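Local coordinates for protein putative cytochrome P450 hydroxylase (Chondromyces apiculatus DSM 436, PDB 6GMF) that binds heme b and probably acts as a cytochrome P450 monooxygenase, hydroxylating substrates such as terpenes with molecular oxygen, at residues 75-79 and 80-84; 358-361 and 362-366. One frame throughout, in Å; residues are numbered along the deposited sequence.

Contact 1. Residues 75-79 and 80-84. With HEM (protoporphyrin IX containing Fe), chain B.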
# COMPACT_ATOMS: atom_id res chain seq x y z
N MET A 75 -18.00 3.40 15.03
CA MET A 75 -16.92 3.79 14.13
C MET A 75 -17.47 3.79 12.71
O MET A 75 -17.99 2.78 12.25
CB MET A 75 -15.76 2.79 14.18
CG MET A 75 -14.51 3.29 14.86
SD MET A 75 -14.09 5.03 14.56
CE MET A 75 -14.62 5.65 16.17
N PRO A 76 -17.42 4.93 11.99
CA PRO A 76 -17.81 4.95 10.58
C PRO A 76 -16.80 4.13 9.79
O PRO A 76 -15.69 3.87 10.25
CB PRO A 76 -17.76 6.42 10.17
CG PRO A 76 -16.93 7.11 11.23
CD PRO A 76 -17.03 6.26 12.47
N PRO A 77 -17.17 3.67 8.58
CA PRO A 77 -16.27 2.87 7.75
C PRO A 77 -15.09 3.71 7.27
O PRO A 77 -15.14 4.90 7.29
CB PRO A 77 -17.17 2.45 6.57
CG PRO A 77 -18.14 3.61 6.46
CD PRO A 77 -18.44 3.97 7.90
N SER A 78 -14.04 3.02 6.84
CA SER A 78 -12.94 3.61 6.12
C SER A 78 -13.48 4.37 4.89
O SER A 78 -14.37 3.87 4.19
CB SER A 78 -12.00 2.51 5.72
OG SER A 78 -10.94 3.04 4.93
N ILE A 79 -12.87 5.52 4.61
CA ILE A 79 -13.07 6.23 3.38
C ILE A 79 -13.02 5.30 2.16
O ILE A 79 -13.77 5.53 1.23
CB ILE A 79 -12.11 7.43 3.27
CG1 ILE A 79 -12.48 8.35 2.11
CG2 ILE A 79 -10.68 6.95 3.18
CD1 ILE A 79 -11.52 9.48 1.91
N VAL A 80 -12.27 4.19 2.20
CA VAL A 80 -12.10 3.38 1.03
C VAL A 80 -13.35 2.54 0.78
O VAL A 80 -13.51 1.97 -0.29
CB VAL A 80 -10.84 2.50 1.13
CG1 VAL A 80 -11.05 1.29 2.01
CG2 VAL A 80 -10.33 2.07 -0.24
N GLN A 81 -14.24 2.45 1.76
CA GLN A 81 -15.49 1.73 1.63
C GLN A 81 -16.65 2.64 1.20
O GLN A 81 -17.72 2.10 0.98
CB GLN A 81 -15.86 1.07 2.96
CG GLN A 81 -14.87 0.02 3.40
CD GLN A 81 -15.46 -0.91 4.43
OE1 GLN A 81 -16.05 -0.49 5.43
NE2 GLN A 81 -15.34 -2.19 4.19
N VAL A 82 -16.42 3.94 1.04
CA VAL A 82 -17.51 4.85 0.84
C VAL A 82 -17.65 5.16 -0.66
O VAL A 82 -16.68 5.42 -1.38
CB VAL A 82 -17.30 6.11 1.69
CG1 VAL A 82 -18.43 7.11 1.52
CG2 VAL A 82 -17.12 5.73 3.16
N ASP A 83 -18.89 5.32 -1.09
CA ASP A 83 -19.20 5.69 -2.47
C ASP A 83 -19.71 7.12 -2.56
O ASP A 83 -20.14 7.72 -1.57
CB ASP A 83 -20.31 4.80 -3.02
CG ASP A 83 -19.92 3.35 -3.20
OD1 ASP A 83 -18.72 3.07 -3.54
OD2 ASP A 83 -20.76 2.50 -2.95
N PRO A 84 -19.70 7.72 -3.78
CA PRO A 84 -20.35 9.02 -3.99
C PRO A 84 -21.82 8.87 -3.55
O PRO A 84 -22.39 7.79 -3.66
CB PRO A 84 -20.16 9.26 -5.49
CG PRO A 84 -18.92 8.43 -5.80
CD PRO A 84 -19.14 7.16 -5.02
CHA HEM B . -6.15 4.13 -1.58
CHB HEM B . -2.38 1.74 -3.08
CHC HEM B . 0.24 3.86 0.39
CHD HEM B . -3.63 5.96 2.13
C1A HEM B . -5.33 3.32 -2.32
C2A HEM B . -5.78 2.67 -3.50
C3A HEM B . -4.70 1.96 -3.92
C4A HEM B . -3.64 2.23 -3.01
CMA HEM B . -4.59 1.00 -5.08
CAA HEM B . -7.13 2.71 -4.16
CBA HEM B . -8.17 1.77 -3.51
CGA HEM B . -9.49 1.71 -4.26
O1A HEM B . -9.61 2.28 -5.37
O2A HEM B . -10.36 0.94 -3.73
C1B HEM B . -1.30 2.08 -2.25
C2B HEM B . 0.06 1.63 -2.42
C3B HEM B . 0.82 2.20 -1.45
C4B HEM B . -0.10 3.05 -0.68
CMB HEM B . 0.45 0.69 -3.49
CAB HEM B . 2.31 2.14 -1.18
CBB HEM B . 3.12 1.80 -2.13
C1C HEM B . -0.52 4.67 1.15
C2C HEM B . -0.05 5.43 2.27
C3C HEM B . -1.20 6.02 2.75
C4C HEM B . -2.31 5.59 1.98
CMC HEM B . 1.39 5.66 2.66
CAC HEM B . -1.38 6.96 3.85
CBC HEM B . -0.47 7.24 4.76
C1D HEM B . -4.63 5.59 1.26
C2D HEM B . -6.05 6.01 1.46
C3D HEM B . -6.74 5.52 0.42
C4D HEM B . -5.77 4.80 -0.41
CMD HEM B . -6.47 6.87 2.65
CAD HEM B . -8.22 5.68 0.18
CBD HEM B . -8.63 6.83 -0.75
CGD HEM B . -10.11 6.86 -1.04
O1D HEM B . -10.57 7.94 -1.46
O2D HEM B . -10.82 5.83 -0.89
NA HEM B . -4.00 3.05 -2.03
NB HEM B . -1.31 2.92 -1.22
NC HEM B . -1.90 4.73 1.01
ND HEM B . -4.55 4.80 0.14
FE HEM B . -2.95 3.96 -0.60
O HOH W 1 -3.49 2.15 0.60
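Gln81 N reaches back three residues to Ser78 O, 2.8 Å away, and one step further on Val82 N does the same to Ile79 O. These two i to i+3 bonds close the short 3-10 turn that begins at Ile79; as the turn is tight, each donor stands above its carbonyl plane, by 48° at Ser78 O. The Ser78 side chain adds a bond to the turn: Val80 N-H points almost straight at Ser78 OG, with an angle of 172° over 3.2 Å. A chi1 of 176° swings the hydroxyl away from Ser78 N and over toward the onward chain. Serine suits this place because it is short enough to bond the backbone two residues on while pairing with Thr229 OG1 of helix 220-251.

Ser78 OG also touches Val80 CG1, at 3.4 Å, while the other branch, CG2, is turned toward the heme propionates and lies 3.7 Å from HEM O2A. The heme is met by Ile79 as well, whose CD1 lies 3.8 Å from HEM O1D; the Ile79 side chain also packs on His87, Leu90, Arg91 and Val94 of helix 86-94. Gln81 OE1 rests against Pro77 CB, and Val82 CG2 lies 4.1 Å from Pro77 CG, the two side chains crossing at about a right angle.

The two segments bring no charged side chain to the propionates, which meet Val80 CA, 3.4 Å from HEM O2D, the aliphatic ends of Ile79 and Val80 and, a little further off, Ile79 O. Polar partners of the heme, among them Arg91, Arg285, His87 and His341, come from elsewhere. The turn thus packs on the propionates and, through Val80 O, helps to hold Asn58, another such partner, while the neighbouring arginines probably stabilise the propionates in their ionised form.

Contact 2. Residues 358-361 and 362-366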
# COMPACT_ATOMS: atom_id res chain seq x y z
N GLU A 358 17.42 5.98 -1.36
CA GLU A 358 18.59 6.90 -1.52
C GLU A 358 19.62 6.63 -0.41
O GLU A 358 20.83 6.55 -0.66
CB GLU A 358 18.20 8.38 -1.44
CG GLU A 358 17.69 8.97 -2.73
CD GLU A 358 17.12 10.37 -2.55
OE1 GLU A 358 16.81 10.77 -1.38
OE2 GLU A 358 16.96 11.07 -3.56
N VAL A 359 19.14 6.46 0.82
CA VAL A 359 20.03 6.26 1.94
C VAL A 359 20.65 4.86 1.87
O VAL A 359 21.86 4.67 2.10
CB VAL A 359 19.29 6.56 3.25
CG1 VAL A 359 20.12 6.22 4.48
CG2 VAL A 359 18.85 8.02 3.28
N LEU A 360 19.82 3.83 1.64
CA LEU A 360 20.38 2.47 1.57
C LEU A 360 21.45 2.38 0.47
O LEU A 360 22.54 1.79 0.68
CB LEU A 360 19.26 1.49 1.25
CG LEU A 360 18.36 1.10 2.41
CD1 LEU A 360 17.08 0.47 1.87
CD2 LEU A 360 19.08 0.15 3.35
N LEU A 361 21.11 2.91 -0.70
CA LEU A 361 21.96 2.76 -1.87
C LEU A 361 23.26 3.52 -1.64
O LEU A 361 24.30 3.05 -2.11
CB LEU A 361 21.25 3.28 -3.12
CG LEU A 361 20.12 2.41 -3.67
CD1 LEU A 361 19.64 2.89 -5.03
CD2 LEU A 361 20.51 0.96 -3.73
N ALA A 362 23.18 4.70 -1.00
CA ALA A 362 24.38 5.54 -0.77
C ALA A 362 25.29 4.89 0.28
O ALA A 362 26.49 4.86 0.14
CB ALA A 362 23.98 6.91 -0.35
N ARG A 363 24.71 4.38 1.37
CA ARG A 363 25.50 3.94 2.50
C ARG A 363 25.90 2.47 2.44
O ARG A 363 26.85 2.10 3.09
CB ARG A 363 24.74 4.27 3.78
CG ARG A 363 24.70 5.77 4.02
CD ARG A 363 24.01 6.10 5.31
NE ARG A 363 24.74 5.61 6.47
CZ ARG A 363 24.23 5.56 7.70
NH1 ARG A 363 23.05 6.11 7.94
NH2 ARG A 363 24.91 4.98 8.66
N LEU A 364 25.17 1.62 1.72
CA LEU A 364 25.52 0.21 1.67
C LEU A 364 26.39 -0.03 0.43
O LEU A 364 26.08 0.52 -0.62
CB LEU A 364 24.26 -0.66 1.60
CG LEU A 364 23.60 -1.07 2.91
CD1 LEU A 364 23.41 0.09 3.86
CD2 LEU A 364 22.27 -1.76 2.66
N GLY A 365 27.43 -0.86 0.57
CA GLY A 365 28.25 -1.30 -0.55
C GLY A 365 27.47 -2.26 -1.41
O GLY A 365 26.28 -2.04 -1.63
N ASP A 366 28.13 -3.29 -1.94
CA ASP A 366 27.48 -4.36 -2.66
C ASP A 366 26.37 -4.96 -1.80
O ASP A 366 26.61 -5.34 -0.64
CB ASP A 366 28.46 -5.46 -3.05
CG ASP A 366 29.49 -5.07 -4.09
OD1 ASP A 366 29.43 -3.91 -4.58
OD2 ASP A 366 30.35 -5.93 -4.39
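The last turn of helix 346-363 runs through both segments, and Ala362 N, Arg363 N and Leu364 N bond in succession to the carbonyl oxygens of Glu358, Val359 and Leu360. The bond from Leu364 N to Leu360 O is 2.8 Å long, and its donor is tilted 26° from the carbonyl plane. Leu364 is the first residue to leave helical backbone angles, yet its N-H still completes the i to i+4 pattern.

In each of two i to i+4 pairs the side chains lie side by side and point the same way. Leu360 CD2 touches Leu364 CD2 at 3.8 Å, and Leu364 CB sits 3.1 Å from Leu360 O; chi1 (-88°) and chi2 together fold the branch back, bringing Leu364 CD1 to 3.7 Å from that oxygen. With alanine in place of Leu364 both methyl branches go, and Leu360 CD2 is likely to be left without this apolar neighbour at the helix end. In the second pair Val359 CG1 meets Arg363 CD at 4.0 Å. The aliphatic stem of Arg363 lies along the valine, and a bend at chi3 (65°) turns the chain beyond it. The guanidinium of this buried arginine forms a salt bridge with Asp119 and bonds to the carbonyl oxygens of His115 and Ala395. Ala362, small and exposed, keeps its methyl 3.2 Å from Glu358 O.

Helix 107-119 receives Val359 on Ala114, His115 and Val118, and its Arg111 pairs with Glu358. Leu361 packs on Leu256 and Ala259 of helix 253-261, while backbone hydrogen bonds between Arg363 and Ala395 and between Gly365 and Thr393 tie the helix end to the C-terminal tail.

Overall arrangement
Contact 1 comes first along the chain, in the loop between strand 56-57 and helix 86-94; contact 2 follows much later, at the C-terminal end of helix 346-363. Their centres are 40 Å apart on opposite sides of the chain's centre, and their nearest atoms, about 28 Å apart, do not touch. Both belong to the single cytochrome P450 fold but share no helix or strand. Contact 1 borders the propionate side of the heme, whereas contact 2 lies away from the annotated sites. An indirect link remains: helix 346-363 begins shortly after Cys343, the axial ligand of the heme iron, and runs outward to contact 2.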